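PDB 6NBO: N-isopropylammelide isopropylaminohydrolase from Burkholderia multivorans ATCC 17616, which is a zinc-binding enzyme of the amidohydrolase family, built on a TIM-barrel fold. Local coordinates for residues A[100-104]-A[105-109]; A[114-118]-A[119-123]; A[136-139]-A[140-144]; A[158-161]-A[162-166]; A[175-179]-A[180-184]. All coordinates share one frame; numbering follows the deposited sequence. Where two conformers were deposited one is given.

Contact 1: A[100-104]-A[105-109]; sequences SGHDA and GAASL
Asp103 meets Gly105, Ala106 and Ala107 where a loop winds into helix 104-117, and backbone bonds tie 100-104 to 105-109 through the opening turn. Ala107 N reaches back to Asp103 O at 3.3 Å, a weak bond, while Ser108 N donates to Ala104 O at 3.1 Å. Asp103 is the N-cap. Its CG stands opposite the backbone N (chi1 174°), which carries the carboxylate forward to the start of the helix, where each oxygen takes a different amide. Asp103 OD1 accepts from Gly105 N at 2.8 Å. Its partner OD2 accepts from Ala106 N at 3.2 Å, a fairly straight bond with 160° at the hydrogen. Both N-H groups arrive from above the carboxylate plane, so the acid turns a face rather than its rim to the helix end. The CB of Ala106 also lies 3.7 Å from Asp103 OD2. Farther along, Ser108 curls its hydroxyl back onto the carbonyl that its own amide already uses: OG donates to Ala104 O over 2.5 Å, a very short separation whose exact value is doubtful. Ser108 OG is also bonded to Thr144 OG1 of helix 136-147. The His102 ring comes obliquely against the methyl of Ala107, with NE2 4.0 Å from CB; that nitrogen is hydrogen-bonded to Thr71 O. Two amides of the first turn, which have no earlier helical carbonyl to bond, are thus satisfied by one acid. Its negative charge at the positive end of the helix, with Arg140 touching it, is probably well stabilised.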
loop_
_atom_site.group_PDB
_atom_site.type_symbol
_atom_site.label_atom_id
_atom_site.label_comp_id
_atom_site.label_asym_id
_atom_site.label_seq_id
_atom_site.Cartn_x
_atom_site.Cartn_y
_atom_site.Cartn_z
ATOM N N SER A 100 24.364 -8.420 -11.023
ATOM C CA SER A 100 23.793 -9.586 -10.369
ATOM C C SER A 100 22.697 -10.170 -11.253
ATOM O O SER A 100 22.341 -9.615 -12.298
ATOM C CB SER A 100 23.252 -9.226 -8.985
ATOM O OG SER A 100 21.941 -8.680 -9.065
ATOM N N GLY A 101 22.159 -11.307 -10.828
ATOM C CA GLY A 101 21.044 -11.902 -11.533
ATOM C C GLY A 101 19.771 -11.843 -10.718
ATOM O O GLY A 101 19.086 -12.858 -10.562
ATOM N N HIS A 102 19.443 -10.665 -10.186
ATOM C CA HIS A 102 18.278 -10.544 -9.317
ATOM C C HIS A 102 17.002 -10.867 -10.086
ATOM O O HIS A 102 16.780 -10.363 -11.191
ATOM C CB HIS A 102 18.193 -9.141 -8.714
ATOM C CG HIS A 102 17.066 -8.971 -7.739
ATOM N ND1 HIS A 102 15.797 -8.593 -8.124
ATOM C CD2 HIS A 102 17.015 -9.130 -6.394
ATOM C CE1 HIS A 102 15.014 -8.528 -7.062
ATOM N NE2 HIS A 102 15.730 -8.848 -5.999
ATOM N N ASP A 103 16.170 -11.720 -9.495
ATOM C CA ASP A 103 14.926 -12.186 -10.102
ATOM C C ASP A 103 13.762 -11.576 -9.327
ATOM O O ASP A 103 13.424 -12.036 -8.232
ATOM C CB ASP A 103 14.861 -13.713 -10.096
ATOM C CG ASP A 103 13.516 -14.250 -10.575
ATOM O OD1 ASP A 103 12.814 -13.547 -11.337
ATOM O OD2 ASP A 103 13.163 -15.382 -10.179
ATOM N N ALA A 104 13.138 -10.546 -9.905
ATOM C CA ALA A 104 11.952 -9.969 -9.284
ATOM C C ALA A 104 10.820 -10.980 -9.140
ATOM O O ALA A 104 9.866 -10.708 -8.404
ATOM C CB ALA A 104 11.468 -8.754 -10.083
ATOM N N GLY A 105 10.903 -12.129 -9.812
ATOM C CA GLY A 105 9.881 -13.153 -9.725
ATOM C C GLY A 105 9.857 -13.880 -8.397
ATOM O O GLY A 105 8.866 -13.802 -7.663
ATOM N N ALA A 106 10.934 -14.599 -8.071
ATOM C CA ALA A 106 10.951 -15.334 -6.812
ATOM C C ALA A 106 10.907 -14.389 -5.625
ATOM O O ALA A 106 10.250 -14.687 -4.620
ATOM C CB ALA A 106 12.185 -16.237 -6.737
ATOM N N ALA A 107 11.561 -13.232 -5.743
ATOM C CA ALA A 107 11.594 -12.279 -4.644
ATOM C C ALA A 107 10.207 -11.723 -4.357
ATOM O O ALA A 107 9.753 -11.739 -3.206
ATOM C CB ALA A 107 12.572 -11.150 -4.962
ATOM N N SER A 108 9.527 -11.206 -5.389
ATOM C CA SER A 108 8.205 -10.624 -5.176
ATOM C C SER A 108 7.223 -11.665 -4.662
ATOM O O SER A 108 6.371 -11.361 -3.818
ATOM C CB SER A 108 7.671 -9.983 -6.462
ATOM O OG SER A 108 7.540 -10.928 -7.519
ATOM N N LEU A 109 7.322 -12.898 -5.157
ATOM C CA LEU A 109 6.400 -13.939 -4.709
ATOM C C LEU A 109 6.637 -14.274 -3.244
ATOM O O LEU A 109 5.696 -14.308 -2.447
ATOM C CB LEU A 109 6.545 -15.185 -5.578
ATOM C CG LEU A 109 5.617 -16.360 -5.248
ATOM C CD1 LEU A 109 4.151 -15.923 -5.231
ATOM C CD2 LEU A 109 5.831 -17.469 -6.256
#

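Contact 2: A[114-118]-A[119-123]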
loop_
_atom_site.group_PDB
_atom_site.type_symbol
_atom_site.label_atom_id
_atom_site.label_comp_id
_atom_site.label_asym_id
_atom_site.label_seq_id
_atom_site.Cartn_x
_atom_site.Cartn_y
_atom_site.Cartn_z
ATOM N N ALA A 114 4.842 -13.642 2.277
ATOM C CA ALA A 114 5.065 -13.247 3.668
ATOM C C ALA A 114 4.047 -12.200 4.113
ATOM O O ALA A 114 3.584 -12.221 5.266
ATOM C CB ALA A 114 6.491 -12.710 3.850
ATOM N N PHE A 115 3.713 -11.258 3.231
ATOM C CA PHE A 115 2.618 -10.334 3.518
ATOM C C PHE A 115 1.338 -11.102 3.853
ATOM O O PHE A 115 0.700 -10.858 4.885
ATOM C CB PHE A 115 2.394 -9.411 2.319
ATOM C CG PHE A 115 3.215 -8.128 2.355
ATOM C CD1 PHE A 115 2.910 -7.118 3.259
ATOM C CD2 PHE A 115 4.262 -7.926 1.464
ATOM C CE1 PHE A 115 3.632 -5.927 3.282
ATOM C CE2 PHE A 115 5.002 -6.723 1.481
ATOM C CZ PHE A 115 4.686 -5.735 2.396
ATOM N N LEU A 116 0.965 -12.052 2.997
ATOM C CA LEU A 116 -0.244 -12.848 3.226
ATOM C C LEU A 116 -0.190 -13.574 4.567
ATOM O O LEU A 116 -1.154 -13.538 5.341
ATOM C CB LEU A 116 -0.438 -13.845 2.084
ATOM C CG LEU A 116 -1.732 -14.675 2.134
ATOM C CD1 LEU A 116 -2.984 -13.761 2.147
ATOM C CD2 LEU A 116 -1.784 -15.642 0.976
ATOM N N ALA A 117 0.940 -14.221 4.876
ATOM C CA ALA A 117 1.040 -14.960 6.133
ATOM C C ALA A 117 0.877 -14.046 7.346
ATOM O O ALA A 117 0.422 -14.489 8.410
ATOM C CB ALA A 117 2.382 -15.698 6.210
ATOM N N ALA A 118 1.267 -12.782 7.215
ATOM C CA ALA A 118 1.100 -11.780 8.260
ATOM C C ALA A 118 -0.205 -10.996 8.122
ATOM O O ALA A 118 -0.344 -9.930 8.738
ATOM C CB ALA A 118 2.291 -10.808 8.256
ATOM N N GLY A 119 -1.162 -11.487 7.323
ATOM C CA GLY A 119 -2.501 -10.907 7.307
ATOM C C GLY A 119 -2.774 -9.836 6.262
ATOM O O GLY A 119 -3.873 -9.269 6.262
ATOM N N THR A 120 -1.830 -9.543 5.372
ATOM C CA THR A 120 -2.040 -8.553 4.316
ATOM C C THR A 120 -2.584 -9.246 3.073
ATOM O O THR A 120 -1.942 -10.152 2.537
ATOM C CB THR A 120 -0.737 -7.823 3.995
ATOM O OG1 THR A 120 -0.397 -6.971 5.100
ATOM C CG2 THR A 120 -0.888 -6.989 2.715
ATOM N N THR A 121 -3.777 -8.838 2.625
ATOM C CA THR A 121 -4.428 -9.484 1.487
ATOM C C THR A 121 -4.605 -8.543 0.304
ATOM O O THR A 121 -5.173 -8.940 -0.722
ATOM C CB THR A 121 -5.794 -10.040 1.908
ATOM O OG1 THR A 121 -6.606 -8.964 2.393
ATOM C CG2 THR A 121 -5.622 -11.080 3.018
ATOM N N ARG A 122 -4.156 -7.301 0.436
ATOM C CA ARG A 122 -4.242 -6.302 -0.618
ATOM C C ARG A 122 -2.946 -5.508 -0.622
ATOM O O ARG A 122 -2.525 -5.006 0.424
ATOM C CB ARG A 122 -5.440 -5.387 -0.386
ATOM C CG ARG A 122 -6.753 -6.175 -0.279
ATOM C CD ARG A 122 -7.922 -5.329 -0.530
ATOM N NE ARG A 122 -9.162 -5.897 -0.004
ATOM C CZ ARG A 122 -10.322 -5.801 -0.639
ATOM N NH1 ARG A 122 -10.360 -5.212 -1.826
ATOM N NH2 ARG A 122 -11.433 -6.289 -0.104
ATOM N N ILE A 123 -2.313 -5.394 -1.790
ATOM C CA ILE A 123 -1.007 -4.745 -1.911
ATOM C C ILE A 123 -1.017 -3.817 -3.117
ATOM O O ILE A 123 -1.384 -4.238 -4.218
ATOM C CB ILE A 123 0.131 -5.769 -2.070
ATOM C CG1 ILE A 123 0.135 -6.797 -0.926
ATOM C CG2 ILE A 123 1.477 -5.031 -2.241
ATOM C CD1 ILE A 123 1.278 -7.849 -1.046
HETATM O O HOH W 1 0.824 -7.766 7.328
#
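Gly119 and Thr120 send their backbone amides back into the last turn of helix 104-117, at Leu116 and Phe115. Gly119 N donates to Leu116 O at 2.9 Å, and the positive phi of this glycine (94°), the C-prime residue, swings the chain out of the helix. Thr120 N then closes the wider loop on Phe115 O at 2.9 Å, completing a Schellman motif. The Thr120 side chain lies alongside Phe115, pointing the same way, with CB 3.8 Å from ring atom CD1. Its hydroxyl stands opposite the carbonyl carbon (chi1 -70°) and donates to a water 2.7 Å from OG1; the same water donates to Ala118 O at 2.8 Å, bridging strand start and helix end. The carbonyl of Thr120 faces the helix, and Leu116 CA makes a CA-H...O contact of 3.3 Å with Thr120 O. Thr121 sets its methyl CG2 against Leu116 CD1 at 3.9 Å, while its hydroxyl is bonded to Asp366. Ile123 points back toward the helix, and its CD1 comes within 3.9 Å of Phe115 CB. Thr120 and Ile123 thus both approach the Phe115 ring obliquely, from the same side of its plane. The turn feeds helix 104-117 directly into strand 120-128, which runs parallel between strands 56-66 and 153-159. Phe115 also touches Glu63 of the former strand and Met318 of helix 318-328, whereas Leu116 and Thr121 both rest on Ser390 of strand 387-390.

Contact 3: A[136-139]-A[140-144]; sequences RHLH and RVLDT
Leu138 and Leu142, one turn apart, belong to helix 136-147, the helical link of the beta-alpha-beta unit formed with strands 120-128 and 153-159 of the barrel. Four successive i to i+4 bonds run through the segment, from Arg140 N, Val141 N, Leu142 N and Asp143 N to the carbonyls of residues 136 to 139. The shortest, Leu142 N to Leu138 O at 2.8 Å, is nearly in line with the carbonyl. The side chains of its two residues also meet, Leu138 CG lying 3.8 Å from Leu142 CD1. That same methyl comes obliquely to the His139 ring, 4.2 Å from ND1. On the other flank Arg140 folds on itself, its chain bent at chi2 (-66°) and chi3 (73°). The fold lays the guanidinium over His139, with CB of His139 against one face, offset toward the rim and 3.7 Å from NH1. It also brings the group to Asp143, whose OD2 lies at its edge, in the plane: Arg140 NH1 donates to Asp143 OD2 at 3.1 Å as a salt bridge, and NE adds a weak bond to that oxygen. NH1 meets OD2 on its syn side, so one carboxylate oxygen is shared by two guanidinium nitrogens and limits how the group can rotate. Arg140 also touches Asp103 and Ala104 at the start of helix 104-117. Leu138, Val141 and Leu142 face the barrel, resting on Ile156 of strand 153-159, while His137 and Val141 pack on Val127 of strand 120-128.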
loop_
_atom_site.group_PDB
_atom_site.type_symbol
_atom_site.label_atom_id
_atom_site.label_comp_id
_atom_site.label_asym_id
_atom_site.label_seq_id
_atom_site.Cartn_x
_atom_site.Cartn_y
_atom_site.Cartn_z
ATOM N N ARG A 136 10.701 -6.095 -18.069
ATOM C CA ARG A 136 11.072 -7.362 -17.439
ATOM C C ARG A 136 10.606 -7.431 -15.989
ATOM O O ARG A 136 10.092 -8.467 -15.549
ATOM C CB ARG A 136 12.581 -7.600 -17.521
ATOM C CG ARG A 136 12.983 -8.816 -16.692
ATOM C CD ARG A 136 14.270 -9.447 -17.146
ATOM N NE ARG A 136 15.299 -8.479 -17.506
ATOM C CZ ARG A 136 15.998 -7.755 -16.637
ATOM N NH1 ARG A 136 16.936 -6.923 -17.080
ATOM N NH2 ARG A 136 15.755 -7.850 -15.334
ATOM N N HIS A 137 10.795 -6.353 -15.221
ATOM C CA HIS A 137 10.329 -6.372 -13.835
ATOM C C HIS A 137 8.811 -6.464 -13.775
ATOM O O HIS A 137 8.257 -7.184 -12.936
ATOM C CB HIS A 137 10.802 -5.125 -13.081
ATOM C CG HIS A 137 12.278 -4.879 -13.163
ATOM N ND1 HIS A 137 13.217 -5.831 -12.829
ATOM C CD2 HIS A 137 12.976 -3.778 -13.534
ATOM C CE1 HIS A 137 14.429 -5.330 -12.997
ATOM N NE2 HIS A 137 14.310 -4.086 -13.424
ATOM N N LEU A 138 8.122 -5.720 -14.642
ATOM C CA LEU A 138 6.666 -5.806 -14.703
ATOM C C LEU A 138 6.205 -7.236 -14.962
ATOM O O LEU A 138 5.320 -7.749 -14.267
ATOM C CB LEU A 138 6.138 -4.867 -15.788
ATOM C CG LEU A 138 4.625 -4.938 -15.966
ATOM C CD1 LEU A 138 3.931 -4.521 -14.659
ATOM C CD2 LEU A 138 4.184 -4.060 -17.145
ATOM N N HIS A 139 6.789 -7.897 -15.965
ATOM C CA HIS A 139 6.377 -9.263 -16.283
ATOM C C HIS A 139 6.576 -10.203 -15.097
ATOM O O HIS A 139 5.749 -11.090 -14.858
ATOM C CB HIS A 139 7.136 -9.783 -17.510
ATOM C CG HIS A 139 6.694 -9.165 -18.804
ATOM N ND1 HIS A 139 5.366 -8.982 -19.129
ATOM C CD2 HIS A 139 7.405 -8.684 -19.853
ATOM C CE1 HIS A 139 5.277 -8.406 -20.315
ATOM N NE2 HIS A 139 6.499 -8.218 -20.777
ATOM N N ARG A 140 7.668 -10.031 -14.341
ATOM C CA ARG A 140 7.890 -10.895 -13.180
ATOM C C ARG A 140 6.842 -10.660 -12.096
ATOM O O ARG A 140 6.342 -11.615 -11.489
ATOM C CB ARG A 140 9.298 -10.687 -12.617
ATOM C CG ARG A 140 10.442 -10.999 -13.601
ATOM C CD ARG A 140 10.521 -12.476 -13.989
ATOM N NE ARG A 140 9.457 -12.897 -14.902
ATOM C CZ ARG A 140 9.514 -12.812 -16.228
ATOM N NH1 ARG A 140 8.482 -13.222 -16.959
ATOM N NH2 ARG A 140 10.594 -12.320 -16.825
ATOM N N VAL A 141 6.502 -9.398 -11.830
ATOM C CA VAL A 141 5.474 -9.126 -10.830
ATOM C C VAL A 141 4.103 -9.562 -11.332
ATOM O O VAL A 141 3.277 -10.047 -10.545
ATOM C CB VAL A 141 5.502 -7.635 -10.439
ATOM C CG1 VAL A 141 4.367 -7.315 -9.458
ATOM C CG2 VAL A 141 6.858 -7.298 -9.816
ATOM N N LEU A 142 3.835 -9.429 -12.640
ATOM C CA LEU A 142 2.572 -9.948 -13.175
ATOM C C LEU A 142 2.465 -11.458 -12.987
ATOM O O LEU A 142 1.375 -11.977 -12.706
ATOM C CB LEU A 142 2.416 -9.585 -14.654
ATOM C CG LEU A 142 2.181 -8.109 -14.977
ATOM C CD1 LEU A 142 2.340 -7.877 -16.465
ATOM C CD2 LEU A 142 0.806 -7.632 -14.509
ATOM N N ASP A 143 3.576 -12.188 -13.168
ATOM C CA ASP A 143 3.581 -13.622 -12.874
ATOM C C ASP A 143 3.216 -13.871 -11.420
ATOM O O ASP A 143 2.402 -14.750 -11.107
ATOM C CB ASP A 143 4.959 -14.239 -13.150
ATOM C CG ASP A 143 5.312 -14.303 -14.627
ATOM O OD1 ASP A 143 4.413 -14.191 -15.484
ATOM O OD2 ASP A 143 6.513 -14.486 -14.918
ATOM N N THR A 144 3.858 -13.133 -10.510
ATOM C CA THR A 144 3.555 -13.277 -9.091
ATOM C C THR A 144 2.082 -13.003 -8.816
ATOM O O THR A 144 1.431 -13.755 -8.078
ATOM C CB THR A 144 4.438 -12.337 -8.272
ATOM O OG1 THR A 144 5.768 -12.858 -8.227
ATOM C CG2 THR A 144 3.903 -12.196 -6.847
#

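Contact 4: A[158-161]-A[162-166]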
loop_
_atom_site.group_PDB
_atom_site.type_symbol
_atom_site.label_atom_id
_atom_site.label_comp_id
_atom_site.label_asym_id
_atom_site.label_seq_id
_atom_site.Cartn_x
_atom_site.Cartn_y
_atom_site.Cartn_z
ATOM N N ALA A 158 3.234 1.387 -12.615
ATOM C CA ALA A 158 4.386 1.386 -13.523
ATOM C C ALA A 158 5.262 2.593 -13.203
ATOM O O ALA A 158 4.885 3.730 -13.506
ATOM C CB ALA A 158 3.912 1.420 -14.975
ATOM N N PHE A 159 6.438 2.354 -12.611
ATOM C CA PHE A 159 7.235 3.407 -11.972
ATOM C C PHE A 159 8.530 3.681 -12.739
ATOM O O PHE A 159 9.465 2.866 -12.683
ATOM C CB PHE A 159 7.544 2.999 -10.526
ATOM C CG PHE A 159 8.375 3.997 -9.752
ATOM C CD1 PHE A 159 8.015 5.341 -9.706
ATOM C CD2 PHE A 159 9.495 3.580 -9.041
ATOM C CE1 PHE A 159 8.772 6.262 -8.987
ATOM C CE2 PHE A 159 10.259 4.490 -8.318
ATOM C CZ PHE A 159 9.895 5.842 -8.299
ATOM N N PRO A 160 8.647 4.810 -13.451
ATOM C CA PRO A 160 9.909 5.153 -14.153
ATOM C C PRO A 160 10.922 5.704 -13.153
ATOM O O PRO A 160 11.149 6.915 -13.029
ATOM C CB PRO A 160 9.447 6.188 -15.178
ATOM C CG PRO A 160 8.316 6.932 -14.438
ATOM C CD PRO A 160 7.618 5.863 -13.595
ATOM N N GLN A 161 11.567 4.762 -12.447
ATOM C CA GLN A 161 12.376 5.099 -11.279
ATOM C C GLN A 161 13.471 6.108 -11.604
ATOM O O GLN A 161 13.791 6.960 -10.771
ATOM C CB GLN A 161 12.973 3.820 -10.678
ATOM C CG GLN A 161 14.149 4.015 -9.715
ATOM C CD GLN A 161 13.724 4.463 -8.326
ATOM O OE1 GLN A 161 13.548 3.643 -7.424
ATOM N NE2 GLN A 161 13.567 5.769 -8.147
ATOM N N SER A 162 14.043 6.046 -12.803
ATOM C CA SER A 162 15.120 6.950 -13.177
ATOM C C SER A 162 14.654 8.109 -14.047
ATOM O O SER A 162 15.495 8.805 -14.621
ATOM C CB SER A 162 16.228 6.175 -13.889
ATOM O OG SER A 162 15.717 5.563 -15.056
ATOM N N GLY A 163 13.347 8.330 -14.160
ATOM C CA GLY A 163 12.805 9.476 -14.863
ATOM C C GLY A 163 12.262 9.110 -16.240
ATOM O O GLY A 163 12.523 8.040 -16.789
ATOM N N VAL A 164 11.495 10.041 -16.810
ATOM C CA VAL A 164 10.848 9.866 -18.111
ATOM C C VAL A 164 11.473 10.759 -19.183
ATOM O O VAL A 164 11.858 10.284 -20.255
ATOM C CB VAL A 164 9.331 10.133 -18.009
ATOM C CG1 VAL A 164 8.652 9.877 -19.365
ATOM C CG2 VAL A 164 8.721 9.297 -16.918
ATOM N N LEU A 165 11.546 12.070 -18.922
ATOM C CA LEU A 165 11.807 13.029 -19.995
ATOM C C LEU A 165 13.192 12.858 -20.602
ATOM O O LEU A 165 13.367 13.016 -21.817
ATOM C CB LEU A 165 11.643 14.460 -19.477
ATOM C CG LEU A 165 10.241 14.876 -19.050
ATOM C CD1 LEU A 165 10.242 16.386 -18.723
ATOM C CD2 LEU A 165 9.260 14.560 -20.159
ATOM N N LYS A 166 14.195 12.583 -19.779
ATOM C CA LYS A 166 15.569 12.557 -20.252
ATOM C C LYS A 166 16.001 11.188 -20.750
ATOM O O LYS A 166 17.165 11.014 -21.107
ATOM C CB LYS A 166 16.516 13.011 -19.142
ATOM C CG LYS A 166 16.269 14.441 -18.686
ATOM C CD LYS A 166 17.303 14.883 -17.667
ATOM C CE LYS A 166 16.704 14.977 -16.279
ATOM N NZ LYS A 166 16.953 16.326 -15.678
#
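Val164 stands with CG1 anti to its backbone N (chi1 -177°), which leaves CG2 beside that nitrogen and turned to the ring of Pro160. Pro160 itself, with psi 81°, is the centre of an inverse gamma turn, in which Gln161 N donates weakly to Phe159 O at 2.8 Å. The chain then folds again at once: Gly163 N returns to Pro160 O at 2.8 Å, closing a type I beta turn with Gln161 and Ser162 at its corners. That N-H comes down from above the carbonyl plane but points well at the oxygen (162° at the hydrogen). Across the turn Val164 CG2 presses on Pro160 CG at 3.5 Å, tighter than ordinary van der Waals contact, with Pro160 CB a neighbour at 3.6 Å. Gln161 CA lies over one face of the Phe159 ring, toward its rim; this ring also stacks on His218, a zinc ligand. In one of its two conformers, Gln161 OE1 is hydrogen-bonded to Lys70 NZ. Two overlapping turns, each closed through backbone atoms, thus end strand 153-159 beside the metal site, and the apolar contact of Val164 with Pro160 adds to these backbone bonds.

Contact 5: A[175-179]-A[180-184]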
loop_
_atom_site.group_PDB
_atom_site.type_symbol
_atom_site.label_atom_id
_atom_site.label_comp_id
_atom_site.label_asym_id
_atom_site.label_seq_id
_atom_site.Cartn_x
_atom_site.Cartn_y
_atom_site.Cartn_z
ATOM N N ALA A 175 3.477 3.480 -21.545
ATOM C CA ALA A 175 2.227 3.123 -22.208
ATOM C C ALA A 175 2.132 1.616 -22.404
ATOM O O ALA A 175 1.085 1.007 -22.152
ATOM C CB ALA A 175 2.118 3.853 -23.548
ATOM N N ASP A 176 3.221 0.996 -22.870
ATOM C CA ASP A 176 3.249 -0.460 -23.009
ATOM C C ASP A 176 2.991 -1.148 -21.677
ATOM O O ASP A 176 2.345 -2.200 -21.632
ATOM C CB ASP A 176 4.594 -0.920 -23.570
ATOM C CG ASP A 176 4.799 -0.496 -25.000
ATOM O OD1 ASP A 176 3.822 -0.033 -25.629
ATOM O OD2 ASP A 176 5.937 -0.623 -25.489
ATOM N N ALA A 177 3.498 -0.575 -20.580
ATOM C CA ALA A 177 3.301 -1.189 -19.272
ATOM C C ALA A 177 1.826 -1.193 -18.894
ATOM O O ALA A 177 1.302 -2.197 -18.395
ATOM C CB ALA A 177 4.121 -0.448 -18.209
ATOM N N LEU A 178 1.145 -0.063 -19.090
ATOM C CA LEU A 178 -0.291 -0.020 -18.824
ATOM C C LEU A 178 -1.033 -1.023 -19.695
ATOM O O LEU A 178 -1.899 -1.761 -19.208
ATOM C CB LEU A 178 -0.828 1.391 -19.057
ATOM C CG LEU A 178 -0.195 2.481 -18.197
ATOM C CD1 LEU A 178 -0.832 3.829 -18.502
ATOM C CD2 LEU A 178 -0.312 2.153 -16.718
ATOM N N ALA A 179 -0.695 -1.079 -20.982
ATOM C CA ALA A 179 -1.331 -2.049 -21.866
ATOM C C ALA A 179 -1.076 -3.477 -21.410
ATOM O O ALA A 179 -1.929 -4.351 -21.602
ATOM C CB ALA A 179 -0.835 -1.861 -23.296
ATOM N N ALA A 180 0.082 -3.737 -20.814
ATOM C CA ALA A 180 0.435 -5.102 -20.443
ATOM C C ALA A 180 -0.152 -5.529 -19.108
ATOM O O ALA A 180 -0.051 -6.708 -18.763
ATOM C CB ALA A 180 1.957 -5.263 -20.390
ATOM N N GLY A 181 -0.732 -4.615 -18.337
ATOM C CA GLY A 181 -1.350 -5.046 -17.104
ATOM C C GLY A 181 -1.068 -4.187 -15.890
ATOM O O GLY A 181 -1.696 -4.386 -14.847
ATOM N N ALA A 182 -0.132 -3.241 -15.987
ATOM C CA ALA A 182 0.026 -2.292 -14.894
ATOM C C ALA A 182 -1.277 -1.520 -14.727
ATOM O O ALA A 182 -1.925 -1.145 -15.710
ATOM C CB ALA A 182 1.196 -1.335 -15.154
ATOM N N ASP A 183 -1.684 -1.317 -13.474
ATOM C CA ASP A 183 -2.969 -0.675 -13.205
ATOM C C ASP A 183 -2.870 0.843 -13.226
ATOM O O ASP A 183 -3.805 1.523 -13.672
ATOM C CB ASP A 183 -3.493 -1.134 -11.856
ATOM C CG ASP A 183 -3.593 -2.618 -11.794
ATOM O OD1 ASP A 183 -4.410 -3.153 -12.549
ATOM O OD2 ASP A 183 -2.788 -3.241 -11.086
ATOM N N LEU A 184 -1.762 1.378 -12.734
ATOM C CA LEU A 184 -1.625 2.803 -12.469
ATOM C C LEU A 184 -0.314 3.291 -13.055
ATOM O O LEU A 184 0.642 2.523 -13.194
ATOM C CB LEU A 184 -1.638 3.099 -10.955
ATOM C CG LEU A 184 -2.942 2.750 -10.237
ATOM C CD1 LEU A 184 -2.714 2.677 -8.744
ATOM C CD2 LEU A 184 -3.995 3.790 -10.555
#
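Leu178 and Ala182 meet through CD2 and CB at a Schellman motif that ends helix 170-180 and returns the chain to the barrel. From the backbone of Leu178, CB rises beside the carbonyl of the preceding turn, 3.7 Å from Ala175 O. CG stands opposite the carbonyl carbon (chi1 -59°) and carries the branch toward the departing chain. There the methyl CD2 meets main chain and side chain together: it is 3.7 Å from Leu184 O, 3.8 Å from Ala182 O and 4.1 Å from Ala182 CB. The side chain also touches Ile207 and Tyr211 of helix 197-211. Two bonds define the motif. Ala182 N donates to Ala177 O at 3.0 Å, and inside that loop Gly181 N donates to Leu178 O at 3.2 Å, from above the carbonyl plane. Gly181 adopts positive phi (136°), a conformation easily reached without a CB. Ala177 O is the focus of the turn, since the amides of Ala180 and Gly181 add further bonds to it, both weak, while Ala180 N keeps its main bond to Asp176 O. Leu178 O is further held by Arg213 NH2, and Asp183 beyond the turn forms a salt bridge with Arg145. Ala182 points its methyl back at the helix, where it nears Ala177 CB and sits 3.4 Å from Ala177 O, the same oxygen that receives its amide.

From the N terminus the five contacts come in series; none nests in or crosses another. Contact 1 starts helix 104-117 after a loop, and contact 2, its centre about 18 Å away, ends that helix and opens strand 120-128. Contact 3 lies within helix 136-147, leading to strand 153-159, whose exit loop contact 4 folds. Contact 5 closes helix 170-180 and delivers the chain to strand 184-188. Contacts 1 and 3 touch where Ser108 meets Thr144, joining successive outer helices. Leu138 and Leu142 of contact 3 pack on Ala177 and Ala180 of contact 5, and Ala158 of contact 4 lies against Ala177 and Ala182, binding helices to barrel strands.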